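Water-soluble chlorophyll protein (PDB 5HPZ) binds chlorophyll in a water-soluble four-chain assembly built on the beta-trefoil fold of Kunitz-type protease inhibitors. Local coordinates at residues A[44-49]-A[154-159]; A[31-36]-A[149-154]; A[18-23]-A[167-172]; A[78-83]-A[95-100]. One frame throughout, in Å; residues are numbered along the deposited sequence.

Interaction 1 (A[44-49]-A[154-159]); sequences GITQTL and APQLIA. With 68G (13'2-hydroxyl-Chlorophyll a), chain C.
L49 turns its CG opposite its own carbonyl carbon and beside its backbone N (chi1 -73°), which brings the branched end back to A154, with L49 CG 3.7 Å from A154 CB. Q47 takes the other course: CG lies trans to the backbone N (chi1 176°), and the extended chain carries the amide across to the ring of P155, where Q47 OE1 rests 3.5 Å from P155 CG. The amide's NE2 is held by S25 and G28. Next to Q47 the two strands, inclined at 131°, are bridged at T46 and Q156: L157 N donates to I45 O at 2.9 Å, and Q47 N to P155 O at 2.8 Å. Proline suits its place because only its carbonyl is used in this bridge. A water accepts from I45 N at 3.2 Å and from Q156 NE2 and can donate to L157 O, extending the link past the last direct bond. On the core side the methyls I45 CG2 and L157 CD2 touch at 4.1 Å, over the strand containing I111. Replacing L49 by an alanine would probably leave the A154 methyl without its apolar cover and thin the packing against I86 of the second subunit. T48 and L49 line the chlorophyll pocket, and the strands belong to two beta hairpins, 30-33/44-47 and 142-148/155-160, that meet as in the hairpin cap of a beta-trefoil.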
# COMPACT_ATOMS: atom_id res chain seq x y z
N GLY A 44 -5.52 13.27 4.60
CA GLY A 44 -6.86 13.71 4.94
C GLY A 44 -7.16 13.29 6.34
O GLY A 44 -6.31 12.70 7.02
N ILE A 45 -8.40 13.55 6.75
CA ILE A 45 -8.89 13.17 8.03
C ILE A 45 -10.19 12.38 7.87
O ILE A 45 -11.10 12.80 7.16
CB ILE A 45 -9.15 14.40 8.91
CG1 ILE A 45 -7.92 15.30 8.93
CG2 ILE A 45 -9.54 13.93 10.29
CD1 ILE A 45 -8.12 16.62 9.66
N THR A 46 -10.23 11.18 8.45
CA THR A 46 -11.44 10.35 8.40
C THR A 46 -11.86 9.93 9.76
O THR A 46 -11.05 9.99 10.71
CB THR A 46 -11.31 9.05 7.57
OG1 THR A 46 -10.28 8.19 8.13
CG2 THR A 46 -11.05 9.38 6.14
N GLN A 47 -13.11 9.51 9.86
CA GLN A 47 -13.53 8.80 11.06
C GLN A 47 -13.26 7.30 10.87
O GLN A 47 -13.69 6.70 9.93
CB GLN A 47 -15.02 9.05 11.34
CG GLN A 47 -15.47 8.22 12.53
CD GLN A 47 -16.96 8.04 12.68
OE1 GLN A 47 -17.75 8.38 11.78
NE2 GLN A 47 -17.37 7.49 13.85
N THR A 48 -12.60 6.67 11.81
CA THR A 48 -12.44 5.28 11.67
C THR A 48 -13.80 4.55 11.91
O THR A 48 -14.63 4.99 12.66
CB THR A 48 -11.31 4.75 12.56
OG1 THR A 48 -11.15 3.36 12.29
CG2 THR A 48 -11.63 4.95 13.96
N LEU A 49 -13.99 3.45 11.20
CA LEU A 49 -15.17 2.60 11.29
C LEU A 49 -15.07 1.63 12.45
O LEU A 49 -16.05 0.99 12.83
CB LEU A 49 -15.30 1.80 9.99
CG LEU A 49 -15.75 2.55 8.74
CD1 LEU A 49 -15.67 1.64 7.54
CD2 LEU A 49 -17.16 3.15 8.94
N ALA A 154 -15.76 5.04 4.88
CA ALA A 154 -15.67 5.78 6.19
C ALA A 154 -15.80 7.28 6.02
O ALA A 154 -15.34 7.80 5.02
CB ALA A 154 -14.35 5.50 6.90
N PRO A 155 -16.46 7.96 6.94
CA PRO A 155 -16.68 9.40 6.71
C PRO A 155 -15.38 10.23 6.61
O PRO A 155 -14.50 10.09 7.48
CB PRO A 155 -17.44 9.83 7.94
CG PRO A 155 -18.19 8.60 8.34
CD PRO A 155 -17.28 7.45 8.06
N GLN A 156 -15.24 11.00 5.55
CA GLN A 156 -14.08 11.84 5.36
C GLN A 156 -14.47 13.28 5.63
O GLN A 156 -15.55 13.71 5.17
CB GLN A 156 -13.62 11.71 3.95
CG GLN A 156 -12.56 12.68 3.62
CD GLN A 156 -12.24 12.73 2.17
OE1 GLN A 156 -12.53 11.81 1.42
NE2 GLN A 156 -11.62 13.82 1.76
N LEU A 157 -13.60 14.04 6.31
CA LEU A 157 -13.91 15.40 6.65
C LEU A 157 -13.75 16.28 5.50
O LEU A 157 -12.71 16.25 4.85
CB LEU A 157 -13.06 15.95 7.79
CG LEU A 157 -13.60 15.70 9.19
CD1 LEU A 157 -13.70 14.20 9.51
CD2 LEU A 157 -12.74 16.42 10.19
N ILE A 158 -14.76 17.12 5.29
CA ILE A 158 -14.73 18.25 4.36
C ILE A 158 -15.29 19.52 4.98
O ILE A 158 -15.88 19.50 6.05
CB ILE A 158 -15.56 17.95 3.13
CG1 ILE A 158 -17.01 17.74 3.56
CG2 ILE A 158 -14.95 16.77 2.36
CD1 ILE A 158 -17.86 17.05 2.53
N ALA A 159 -15.08 20.66 4.35
CA ALA A 159 -15.78 21.88 4.69
C ALA A 159 -16.97 22.10 3.75
O ALA A 159 -16.85 22.03 2.54
CB ALA A 159 -14.86 23.11 4.68
C1 68G C . -10.28 0.81 8.96
C2 68G C . -9.32 -0.37 9.08
C3 68G C . -9.08 -1.17 7.88
C4 68G C . -9.89 -0.74 6.69
C5 68G C . -8.22 -2.43 7.83
C6 68G C . -6.75 -2.12 7.80
C7 68G C . -6.34 -1.24 6.66
C8 68G C . -4.85 -1.44 6.54
C9 68G C . -4.04 -0.89 7.74
C10 68G C . -4.38 -0.69 5.32
C11 68G C . -4.11 -1.72 4.30
C12 68G C . -3.47 -0.89 3.19
C13 68G C . -4.18 -1.32 1.90
C14 68G C . -4.04 -2.85 1.68
C15 68G C . -3.54 -0.51 0.76
C16 68G C . -4.48 -0.42 -0.44
C17 68G C . -3.69 0.44 -1.41
C18 68G C . -4.53 0.51 -2.64
C19 68G C . -4.19 1.79 -3.38
C20 68G C . -4.11 -0.66 -3.53
O2A 68G C . -9.88 1.81 7.95
CGA 68G C . -10.41 2.99 8.38
O1A 68G C . -11.24 3.11 9.30
CBA 68G C . -9.86 4.19 7.70
CAA 68G C . -8.73 4.74 8.63
C2A 68G C . -7.45 3.83 8.67
C3A 68G C . -6.79 3.91 7.36
CMA 68G C . -6.26 2.53 7.11
C4A 68G C . -5.63 4.81 7.50
CHB 68G C . -4.78 5.17 6.55
NA 68G C . -5.55 5.10 8.78
C1A 68G C . -6.50 4.50 9.51
CHA 68G C . -6.52 4.60 10.85
CBD 68G C . -7.34 3.94 11.83
CGD 68G C . -7.30 2.49 11.71
O1D 68G C . -8.33 1.78 11.72
O2D 68G C . -6.07 1.93 11.59
CED 68G C . -6.12 0.53 11.46
O 68G C . -8.69 4.21 11.72
CAD 68G C . -6.85 4.39 13.10
OBD 68G C . -7.38 4.08 14.21
C3D 68G C . -5.78 5.21 12.89
C2D 68G C . -4.78 6.00 13.37
CMD 68G C . -4.53 6.23 14.70
C4D 68G C . -5.62 5.29 11.57
ND 68G C . -4.59 6.04 11.23
C1D 68G C . -4.04 6.51 12.36
CHD 68G C . -2.92 7.34 12.42
C4C 68G C . -2.11 7.80 11.45
NC 68G C . -2.36 7.58 10.12
MG 68G C . -3.91 6.47 9.38
C3C 68G C . -0.98 8.56 11.49
CAC 68G C . -0.28 9.09 12.73
CBC 68G C . 0.61 7.89 13.20
C2C 68G C . -0.55 8.77 10.23
CMC 68G C . 0.55 9.49 9.90
C1C 68G C . -1.41 8.16 9.36
CHC 68G C . -1.39 8.07 8.02
C4B 68G C . -2.05 7.23 7.19
NB 68G C . -3.22 6.66 7.51
C1B 68G C . -3.63 5.88 6.51
C2B 68G C . -2.68 5.97 5.53
CMB 68G C . -2.73 5.32 4.34
C3B 68G C . -1.74 6.84 5.94
CAB 68G C . -0.59 7.25 5.39
CBB 68G C . -0.23 7.29 3.92
O HOH W 1 -10.29 14.90 4.57

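Interaction 2 (A[31-36]-A[149-154]); sequences VPAAIN and GPWLGA. With 68G (13'2-hydroxyl-Chlorophyll a), chain C.
W151, whose indole meets the extended backbone of A33 and A34, opens a type I' beta turn that A154 N closes by donating to W151 O at 2.9 Å. Glycine suits the third position of this turn, where G153 has a positive phi of 72°. The indole carries the contact. Its CG is placed opposite the carbonyl carbon of W151 (chi1 -65°), and the ring reaches the other segment with its pyrrole edge: W151 NE1 donates to A34 O at 2.8 Å with an N-H...O angle of 162°. The donor lies in the carbonyl plane of A34 and the acceptor close to the ring plane, a well-aligned bond that fixes the ring's rotation. The A33 methyl approaches obliquely, CB 3.9 Å from W151 NE1, while P150 CG comes within 4.1 Å of the same A34 O. Alanine fits both places because its methyl lies against the pigment without crowding it. One indole face lies over the chlorophyll, whose C3A sits 3.9 Å above the ring plane. L152 of the turn packs on L38 of the third subunit. On strand 30-33 P32 O binds the magnesium at 2.5 Å. The chemistry thus divides the carbonyls of segment 31-36: P32 O ligates the metal and A34 O takes the indole N-H, so the tryptophan meets the backbone with its ring edge and the pigment with its face.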
# COMPACT_ATOMS: atom_id res chain seq x y z
N VAL A 31 -8.98 10.35 12.64
CA VAL A 31 -7.61 9.89 12.45
C VAL A 31 -7.14 10.43 11.11
O VAL A 31 -7.97 10.68 10.20
CB VAL A 31 -7.47 8.35 12.45
CG1 VAL A 31 -7.91 7.81 13.81
CG2 VAL A 31 -8.20 7.71 11.25
N PRO A 32 -5.83 10.64 10.99
CA PRO A 32 -5.29 10.88 9.65
C PRO A 32 -5.45 9.68 8.73
O PRO A 32 -5.33 8.53 9.19
CB PRO A 32 -3.78 11.09 9.90
CG PRO A 32 -3.65 11.31 11.34
CD PRO A 32 -4.77 10.58 11.99
N ALA A 33 -5.63 9.94 7.44
CA ALA A 33 -5.66 8.88 6.49
C ALA A 33 -5.45 9.43 5.16
O ALA A 33 -5.86 10.54 4.90
CB ALA A 33 -6.99 8.14 6.53
N ALA A 34 -4.79 8.66 4.29
CA ALA A 34 -4.57 9.10 2.96
C ALA A 34 -5.92 9.20 2.23
O ALA A 34 -6.82 8.30 2.35
CB ALA A 34 -3.58 8.22 2.21
N ILE A 35 -6.10 10.34 1.58
CA ILE A 35 -7.31 10.56 0.76
C ILE A 35 -7.02 10.54 -0.72
O ILE A 35 -7.92 10.43 -1.51
CB ILE A 35 -8.08 11.82 1.18
CG1 ILE A 35 -7.27 13.12 1.08
CG2 ILE A 35 -8.62 11.64 2.61
CD1 ILE A 35 -8.15 14.34 1.34
N ASN A 36 -5.76 10.59 -1.08
CA ASN A 36 -5.31 10.38 -2.44
C ASN A 36 -4.24 9.26 -2.43
O ASN A 36 -3.61 9.00 -1.42
CB ASN A 36 -4.76 11.70 -2.99
CG ASN A 36 -5.86 12.68 -3.25
OD1 ASN A 36 -6.72 12.39 -4.03
ND2 ASN A 36 -5.91 13.75 -2.51
N GLY A 149 -15.84 8.42 2.41
CA GLY A 149 -14.50 8.53 1.92
C GLY A 149 -14.02 7.24 1.30
O GLY A 149 -14.81 6.28 1.18
N PRO A 150 -12.72 7.19 0.93
CA PRO A 150 -12.13 6.10 0.19
C PRO A 150 -11.83 4.81 0.98
O PRO A 150 -11.50 3.81 0.36
CB PRO A 150 -10.82 6.72 -0.36
CG PRO A 150 -10.52 7.81 0.54
CD PRO A 150 -11.79 8.32 1.10
N TRP A 151 -11.91 4.83 2.31
CA TRP A 151 -11.62 3.63 3.10
C TRP A 151 -12.92 2.96 3.48
O TRP A 151 -13.48 3.24 4.54
CB TRP A 151 -10.81 3.99 4.39
CG TRP A 151 -9.48 4.51 4.04
CD1 TRP A 151 -9.14 5.82 3.86
CD2 TRP A 151 -8.32 3.74 3.73
NE1 TRP A 151 -7.82 5.91 3.44
CE2 TRP A 151 -7.29 4.65 3.39
CE3 TRP A 151 -8.03 2.39 3.74
CZ2 TRP A 151 -6.02 4.24 3.03
CZ3 TRP A 151 -6.78 1.98 3.38
CH2 TRP A 151 -5.77 2.90 3.05
N LEU A 152 -13.38 2.03 2.66
CA LEU A 152 -14.64 1.33 2.94
C LEU A 152 -15.82 2.28 3.17
O LEU A 152 -16.73 2.00 3.96
CB LEU A 152 -14.51 0.40 4.16
CG LEU A 152 -13.43 -0.73 4.17
CD1 LEU A 152 -13.52 -1.55 5.46
CD2 LEU A 152 -13.47 -1.70 2.98
N GLY A 153 -15.78 3.45 2.53
CA GLY A 153 -16.81 4.46 2.73
C GLY A 153 -16.79 5.20 4.07
O GLY A 153 -17.70 5.94 4.35
N ALA A 154 -15.76 5.04 4.88
CA ALA A 154 -15.67 5.78 6.19
C ALA A 154 -15.80 7.28 6.02
O ALA A 154 -15.34 7.80 5.02
CB ALA A 154 -14.35 5.50 6.90
C1 68G C . -10.28 0.81 8.96
C2 68G C . -9.32 -0.37 9.08
C3 68G C . -9.08 -1.17 7.88
C4 68G C . -9.89 -0.74 6.69
C5 68G C . -8.22 -2.43 7.83
C6 68G C . -6.75 -2.12 7.80
C7 68G C . -6.34 -1.24 6.66
C8 68G C . -4.85 -1.44 6.54
C9 68G C . -4.04 -0.89 7.74
C10 68G C . -4.38 -0.69 5.32
C11 68G C . -4.11 -1.72 4.30
C12 68G C . -3.47 -0.89 3.19
C13 68G C . -4.18 -1.32 1.90
C14 68G C . -4.04 -2.85 1.68
C15 68G C . -3.54 -0.51 0.76
C16 68G C . -4.48 -0.42 -0.44
C17 68G C . -3.69 0.44 -1.41
C18 68G C . -4.53 0.51 -2.64
C19 68G C . -4.19 1.79 -3.38
C20 68G C . -4.11 -0.66 -3.53
O2A 68G C . -9.88 1.81 7.95
CGA 68G C . -10.41 2.99 8.38
O1A 68G C . -11.24 3.11 9.30
CBA 68G C . -9.86 4.19 7.70
CAA 68G C . -8.73 4.74 8.63
C2A 68G C . -7.45 3.83 8.67
C3A 68G C . -6.79 3.91 7.36
CMA 68G C . -6.26 2.53 7.11
C4A 68G C . -5.63 4.81 7.50
CHB 68G C . -4.78 5.17 6.55
NA 68G C . -5.55 5.10 8.78
C1A 68G C . -6.50 4.50 9.51
CHA 68G C . -6.52 4.60 10.85
CBD 68G C . -7.34 3.94 11.83
CGD 68G C . -7.30 2.49 11.71
O1D 68G C . -8.33 1.78 11.72
O2D 68G C . -6.07 1.93 11.59
CED 68G C . -6.12 0.53 11.46
O 68G C . -8.69 4.21 11.72
CAD 68G C . -6.85 4.39 13.10
OBD 68G C . -7.38 4.08 14.21
C3D 68G C . -5.78 5.21 12.89
C2D 68G C . -4.78 6.00 13.37
CMD 68G C . -4.53 6.23 14.70
C4D 68G C . -5.62 5.29 11.57
ND 68G C . -4.59 6.04 11.23
C1D 68G C . -4.04 6.51 12.36
CHD 68G C . -2.92 7.34 12.42
C4C 68G C . -2.11 7.80 11.45
NC 68G C . -2.36 7.58 10.12
MG 68G C . -3.91 6.47 9.38
C3C 68G C . -0.98 8.56 11.49
CAC 68G C . -0.28 9.09 12.73
CBC 68G C . 0.61 7.89 13.20
C2C 68G C . -0.55 8.77 10.23
CMC 68G C . 0.55 9.49 9.90
C1C 68G C . -1.41 8.16 9.36
CHC 68G C . -1.39 8.07 8.02
C4B 68G C . -2.05 7.23 7.19
NB 68G C . -3.22 6.66 7.51
C1B 68G C . -3.63 5.88 6.51
C2B 68G C . -2.68 5.97 5.53
CMB 68G C . -2.73 5.32 4.34
C3B 68G C . -1.74 6.84 5.94
CAB 68G C . -0.59 7.25 5.39
CBB 68G C . -0.23 7.29 3.92

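Interaction 3 (A[18-23]-A[167-172]); sequences YFIQPA and LFVKFV
I20 packs tightly against V169 and F171 on the buried face of this antiparallel pair, whereas Q21, K170 and V172 meet more loosely on the other face, partly exposed although F19 is buried against P54 and Y52 of the second subunit. I20 CG2, trans to the backbone N, reaches V169 CB at 3.6 Å, and its other branch meets the edge of the F171 ring, I20 CG1 3.9 Å from F171 CD1. Branched and aromatic residues suit this face because they fill it from both strands; F60 meets the F171 ring edge-to-face. Trimming I20 to an alanine would probably open a gap beside V169 and remove the support at one edge of the F171 ring. Backbone bonds are dense here: F19 and V172 exchange two, and Q21 and K170 two more, of which Q21 N to K170 O (2.9 Å) is nearly straight at 178°. P22 sits opposite V169 in a non-hydrogen-bonded pair, where its missing N-H costs nothing, and A23 N resumes the ladder by donating to F168 O at 2.7 Å. On that face K170 bends its chain to bring NZ within 3.3 Å of Q21 OE1, a weak bond, while Q21 NE2 is held by P54 O. V172 CG2 lies 3.4 Å from Q21 OE1, and F168 leads away into solvent. The first and last strands of the chain are paired, the closure characteristic of a beta-trefoil barrel.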
# COMPACT_ATOMS: atom_id res chain seq x y z
N TYR A 18 -6.94 15.72 23.56
CA TYR A 18 -8.27 15.17 23.37
C TYR A 18 -8.43 14.36 22.08
O TYR A 18 -7.92 14.74 21.03
CB TYR A 18 -9.26 16.30 23.35
CG TYR A 18 -9.21 17.09 24.62
CD1 TYR A 18 -8.25 18.12 24.78
CD2 TYR A 18 -10.08 16.83 25.65
CE1 TYR A 18 -8.16 18.84 25.96
CE2 TYR A 18 -10.00 17.55 26.84
CZ TYR A 18 -9.04 18.55 26.99
OH TYR A 18 -8.95 19.28 28.18
N PHE A 19 -9.14 13.24 22.18
CA PHE A 19 -9.74 12.58 21.01
C PHE A 19 -10.98 13.39 20.56
O PHE A 19 -11.76 13.87 21.39
CB PHE A 19 -10.25 11.21 21.35
CG PHE A 19 -9.23 10.29 21.96
CD1 PHE A 19 -8.11 9.88 21.23
CD2 PHE A 19 -9.41 9.81 23.25
CE1 PHE A 19 -7.19 9.00 21.78
CE2 PHE A 19 -8.49 8.94 23.82
CZ PHE A 19 -7.38 8.54 23.08
N ILE A 20 -11.15 13.55 19.25
CA ILE A 20 -12.42 14.03 18.71
C ILE A 20 -13.29 12.85 18.24
O ILE A 20 -12.93 12.10 17.34
CB ILE A 20 -12.25 15.02 17.56
CG1 ILE A 20 -11.44 16.26 18.01
CG2 ILE A 20 -13.62 15.49 17.12
CD1 ILE A 20 -11.00 17.18 16.89
N GLN A 21 -14.45 12.70 18.87
CA GLN A 21 -15.27 11.53 18.61
C GLN A 21 -16.66 11.96 18.15
O GLN A 21 -17.30 12.73 18.84
CB GLN A 21 -15.31 10.68 19.84
CG GLN A 21 -14.09 9.76 19.86
CD GLN A 21 -13.92 9.03 21.15
OE1 GLN A 21 -14.86 8.93 21.93
NE2 GLN A 21 -12.74 8.53 21.40
N PRO A 22 -17.08 11.53 16.95
CA PRO A 22 -18.37 11.92 16.42
C PRO A 22 -19.48 11.41 17.29
O PRO A 22 -19.50 10.24 17.59
CB PRO A 22 -18.41 11.26 15.04
CG PRO A 22 -16.99 11.16 14.65
CD PRO A 22 -16.29 10.82 15.93
N ALA A 23 -20.39 12.29 17.68
CA ALA A 23 -21.48 11.89 18.54
C ALA A 23 -22.37 10.85 17.85
O ALA A 23 -22.41 10.71 16.62
CB ALA A 23 -22.28 13.11 18.95
N LEU A 167 -20.83 17.57 10.93
CA LEU A 167 -20.28 16.54 11.81
C LEU A 167 -20.39 17.00 13.24
O LEU A 167 -19.76 17.99 13.61
CB LEU A 167 -18.81 16.28 11.46
CG LEU A 167 -18.17 15.22 12.39
CD1 LEU A 167 -18.83 13.85 12.22
CD2 LEU A 167 -16.69 15.17 12.01
N PHE A 168 -21.17 16.27 14.03
CA PHE A 168 -21.32 16.56 15.44
C PHE A 168 -20.35 15.72 16.26
O PHE A 168 -20.28 14.49 16.07
CB PHE A 168 -22.80 16.38 15.86
CG PHE A 168 -23.73 17.30 15.12
CD1 PHE A 168 -23.73 18.66 15.40
CD2 PHE A 168 -24.57 16.82 14.11
CE1 PHE A 168 -24.57 19.52 14.71
CE2 PHE A 168 -25.39 17.69 13.41
CZ PHE A 168 -25.40 19.03 13.71
N VAL A 169 -19.64 16.38 17.17
CA VAL A 169 -18.57 15.73 17.93
C VAL A 169 -18.61 16.00 19.41
O VAL A 169 -19.18 16.96 19.86
CB VAL A 169 -17.14 16.20 17.44
CG1 VAL A 169 -17.01 15.93 15.96
CG2 VAL A 169 -16.92 17.71 17.70
N LYS A 170 -17.88 15.17 20.12
CA LYS A 170 -17.56 15.47 21.49
C LYS A 170 -16.04 15.26 21.67
O LYS A 170 -15.37 14.63 20.80
CB LYS A 170 -18.42 14.61 22.39
CG LYS A 170 -18.23 13.12 22.19
CD LYS A 170 -19.24 12.34 23.03
CE LYS A 170 -18.62 11.07 23.62
NZ LYS A 170 -17.80 10.25 22.68
N PHE A 171 -15.50 15.84 22.74
CA PHE A 171 -14.08 15.87 23.00
C PHE A 171 -13.80 15.01 24.20
O PHE A 171 -14.38 15.20 25.29
CB PHE A 171 -13.65 17.29 23.27
CG PHE A 171 -13.98 18.24 22.14
CD1 PHE A 171 -13.34 18.15 20.91
CD2 PHE A 171 -14.95 19.22 22.30
CE1 PHE A 171 -13.67 19.01 19.87
CE2 PHE A 171 -15.27 20.10 21.27
CZ PHE A 171 -14.64 19.98 20.05
N VAL A 172 -12.92 14.05 24.00
CA VAL A 172 -12.73 13.04 25.01
C VAL A 172 -11.30 13.16 25.47
O VAL A 172 -10.36 12.91 24.67
CB VAL A 172 -13.01 11.67 24.43
CG1 VAL A 172 -12.68 10.57 25.44
CG2 VAL A 172 -14.47 11.62 24.00

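Interaction 4 (A[78-83]-A[95-100]); sequences INIEFR and KLWAVD
I80 and F82 approach the indole of W97 in two different ways. I80 sets CG2 squarely over one face: it stands 3.5 Å from the centroid of the five-membered ring and only 8° off the ring normal, a clear CH-pi contact. The beta-branch makes this possible, for CG2 is trans to the backbone N and projects across while CG1 takes the other side and carries CD1 toward the six-membered ring. F82 meets the indole obliquely, the phenyl and five-membered rings having centroids 4.6 Å apart and planes at 46°. Within this pair W97 NE1 lies over one phenyl face, nearer the rim than the centre, at 3.3 Å from F82 CE2. Large flat groups suit the place because both side chains point into the interior, where F124 touches W97 and I113 touches F82. Such inward-facing residues fill the hydrophobic core of a beta-trefoil, here where strand 78-82 meets segment 95-100. The backbones are bridged at E81 and L96: W97 N donates to I80 O at 2.8 Å, and F82 N to K95 O at 3.0 Å. A water accepting from I80 N at 2.7 Å sits beside W97 O as the strands diverge. On the far side of the bridge L96 divides its two methyls between N79 and E81, CD1 at 4.0 Å from N79 CG and CD2 tightly at 3.3 Å from E81 CB. The N79 amide is tied by ND2 to the carbonyls of S122 and R117, and the E81 carboxylate lies alongside L96 with OE1 facing CD2, while K95 sends its extended chain away from the contact.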
# COMPACT_ATOMS: atom_id res chain seq x y z
N ILE A 78 -8.93 28.96 16.74
CA ILE A 78 -7.89 28.15 17.23
C ILE A 78 -7.29 27.44 16.01
O ILE A 78 -7.90 27.42 14.92
CB ILE A 78 -8.42 27.09 18.22
CG1 ILE A 78 -9.50 26.21 17.55
CG2 ILE A 78 -9.02 27.74 19.45
CD1 ILE A 78 -9.92 25.02 18.38
N ASN A 79 -6.10 26.89 16.22
CA ASN A 79 -5.54 25.81 15.39
C ASN A 79 -5.85 24.51 16.07
O ASN A 79 -5.99 24.43 17.31
CB ASN A 79 -4.01 25.94 15.20
CG ASN A 79 -3.59 27.26 14.55
OD1 ASN A 79 -2.60 27.85 14.97
ND2 ASN A 79 -4.31 27.72 13.52
N ILE A 80 -6.00 23.47 15.24
CA ILE A 80 -6.19 22.10 15.74
C ILE A 80 -5.03 21.27 15.23
O ILE A 80 -4.72 21.26 14.04
CB ILE A 80 -7.51 21.51 15.22
CG1 ILE A 80 -8.68 22.40 15.63
CG2 ILE A 80 -7.69 20.09 15.70
CD1 ILE A 80 -10.00 22.01 14.97
N GLU A 81 -4.35 20.58 16.13
CA GLU A 81 -3.19 19.83 15.71
C GLU A 81 -3.20 18.43 16.24
O GLU A 81 -3.51 18.12 17.43
CB GLU A 81 -1.86 20.55 16.01
CG GLU A 81 -1.63 21.18 17.38
CD GLU A 81 -0.14 21.46 17.62
OE1 GLU A 81 0.61 21.68 16.64
OE2 GLU A 81 0.30 21.42 18.79
N PHE A 82 -2.85 17.56 15.33
CA PHE A 82 -2.67 16.21 15.73
C PHE A 82 -1.42 16.11 16.62
O PHE A 82 -0.43 16.78 16.36
CB PHE A 82 -2.58 15.33 14.49
CG PHE A 82 -3.95 14.87 13.96
CD1 PHE A 82 -4.83 14.15 14.79
CD2 PHE A 82 -4.33 15.14 12.67
CE1 PHE A 82 -6.08 13.72 14.32
CE2 PHE A 82 -5.56 14.68 12.17
CZ PHE A 82 -6.42 13.97 13.00
N ARG A 83 -1.52 15.28 17.65
CA ARG A 83 -0.42 15.01 18.58
C ARG A 83 0.02 13.56 18.52
O ARG A 83 -0.67 12.65 18.99
CB ARG A 83 -0.84 15.39 20.01
CG ARG A 83 -1.06 16.91 20.25
CD ARG A 83 -0.01 17.85 19.63
N LYS A 95 1.37 19.09 11.29
CA LYS A 95 0.24 18.32 11.76
C LYS A 95 -1.02 19.21 12.03
O LYS A 95 -1.89 18.82 12.77
CB LYS A 95 0.68 17.57 13.00
CG LYS A 95 2.00 16.79 12.79
CD LYS A 95 2.42 15.98 14.01
CE LYS A 95 3.90 15.58 13.98
NZ LYS A 95 4.23 14.76 15.19
N LEU A 96 -1.05 20.42 11.52
CA LEU A 96 -2.20 21.30 11.74
C LEU A 96 -3.30 20.97 10.74
O LEU A 96 -3.01 20.81 9.55
CB LEU A 96 -1.88 22.77 11.51
CG LEU A 96 -0.95 23.46 12.50
CD1 LEU A 96 -1.19 24.94 12.36
CD2 LEU A 96 -1.21 23.02 13.92
N TRP A 97 -4.54 20.92 11.23
CA TRP A 97 -5.70 20.83 10.36
C TRP A 97 -5.77 22.07 9.56
O TRP A 97 -5.40 23.16 10.03
CB TRP A 97 -7.00 20.68 11.15
CG TRP A 97 -7.16 19.42 11.97
CD1 TRP A 97 -6.21 18.58 12.44
CD2 TRP A 97 -8.41 18.85 12.35
NE1 TRP A 97 -6.79 17.54 13.14
CE2 TRP A 97 -8.14 17.68 13.07
CE3 TRP A 97 -9.73 19.23 12.16
CZ2 TRP A 97 -9.16 16.86 13.58
CZ3 TRP A 97 -10.71 18.45 12.66
CH2 TRP A 97 -10.45 17.29 13.35
N ALA A 98 -6.26 21.93 8.33
CA ALA A 98 -6.39 23.02 7.46
C ALA A 98 -7.39 22.65 6.37
O ALA A 98 -7.61 21.50 6.10
CB ALA A 98 -5.05 23.34 6.88
N VAL A 99 -7.97 23.64 5.73
CA VAL A 99 -8.91 23.39 4.66
C VAL A 99 -8.12 23.38 3.39
O VAL A 99 -7.35 24.29 3.17
CB VAL A 99 -9.95 24.52 4.53
CG1 VAL A 99 -10.76 24.40 3.26
CG2 VAL A 99 -10.87 24.54 5.73
N ASP A 100 -8.30 22.36 2.53
CA ASP A 100 -7.56 22.26 1.25
C ASP A 100 -7.83 23.57 0.46
O ASP A 100 -8.96 23.84 0.13
CB ASP A 100 -8.05 21.02 0.47
CG ASP A 100 -7.32 20.77 -0.85
OD1 ASP A 100 -6.26 21.38 -1.18
OD2 ASP A 100 -7.85 19.90 -1.58
O HOH W 2 -5.36 24.14 12.74

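In the fold
Interactions 1, 2 and 4 are buried; interaction 3 is only partly so, one face wholly buried, the other carrying partly exposed side chains. Interactions 1 and 2 share A154 and the hairpin of strands 30-33 and 44-47, and both touch chlorophyll; in interaction 2 a backbone carbonyl also binds its magnesium. Interaction 4 is aromatic and aliphatic, and interaction 3 relies on a regular backbone ladder where interactions 1 and 4 each have a single bridge with a water beside it. W97 joins three contacts in the core: I45 and L157 of interaction 1 pack on it, as does I20 of interaction 3. F82 meanwhile touches P32, linking interaction 4 to the pigment-binding strand of interaction 2.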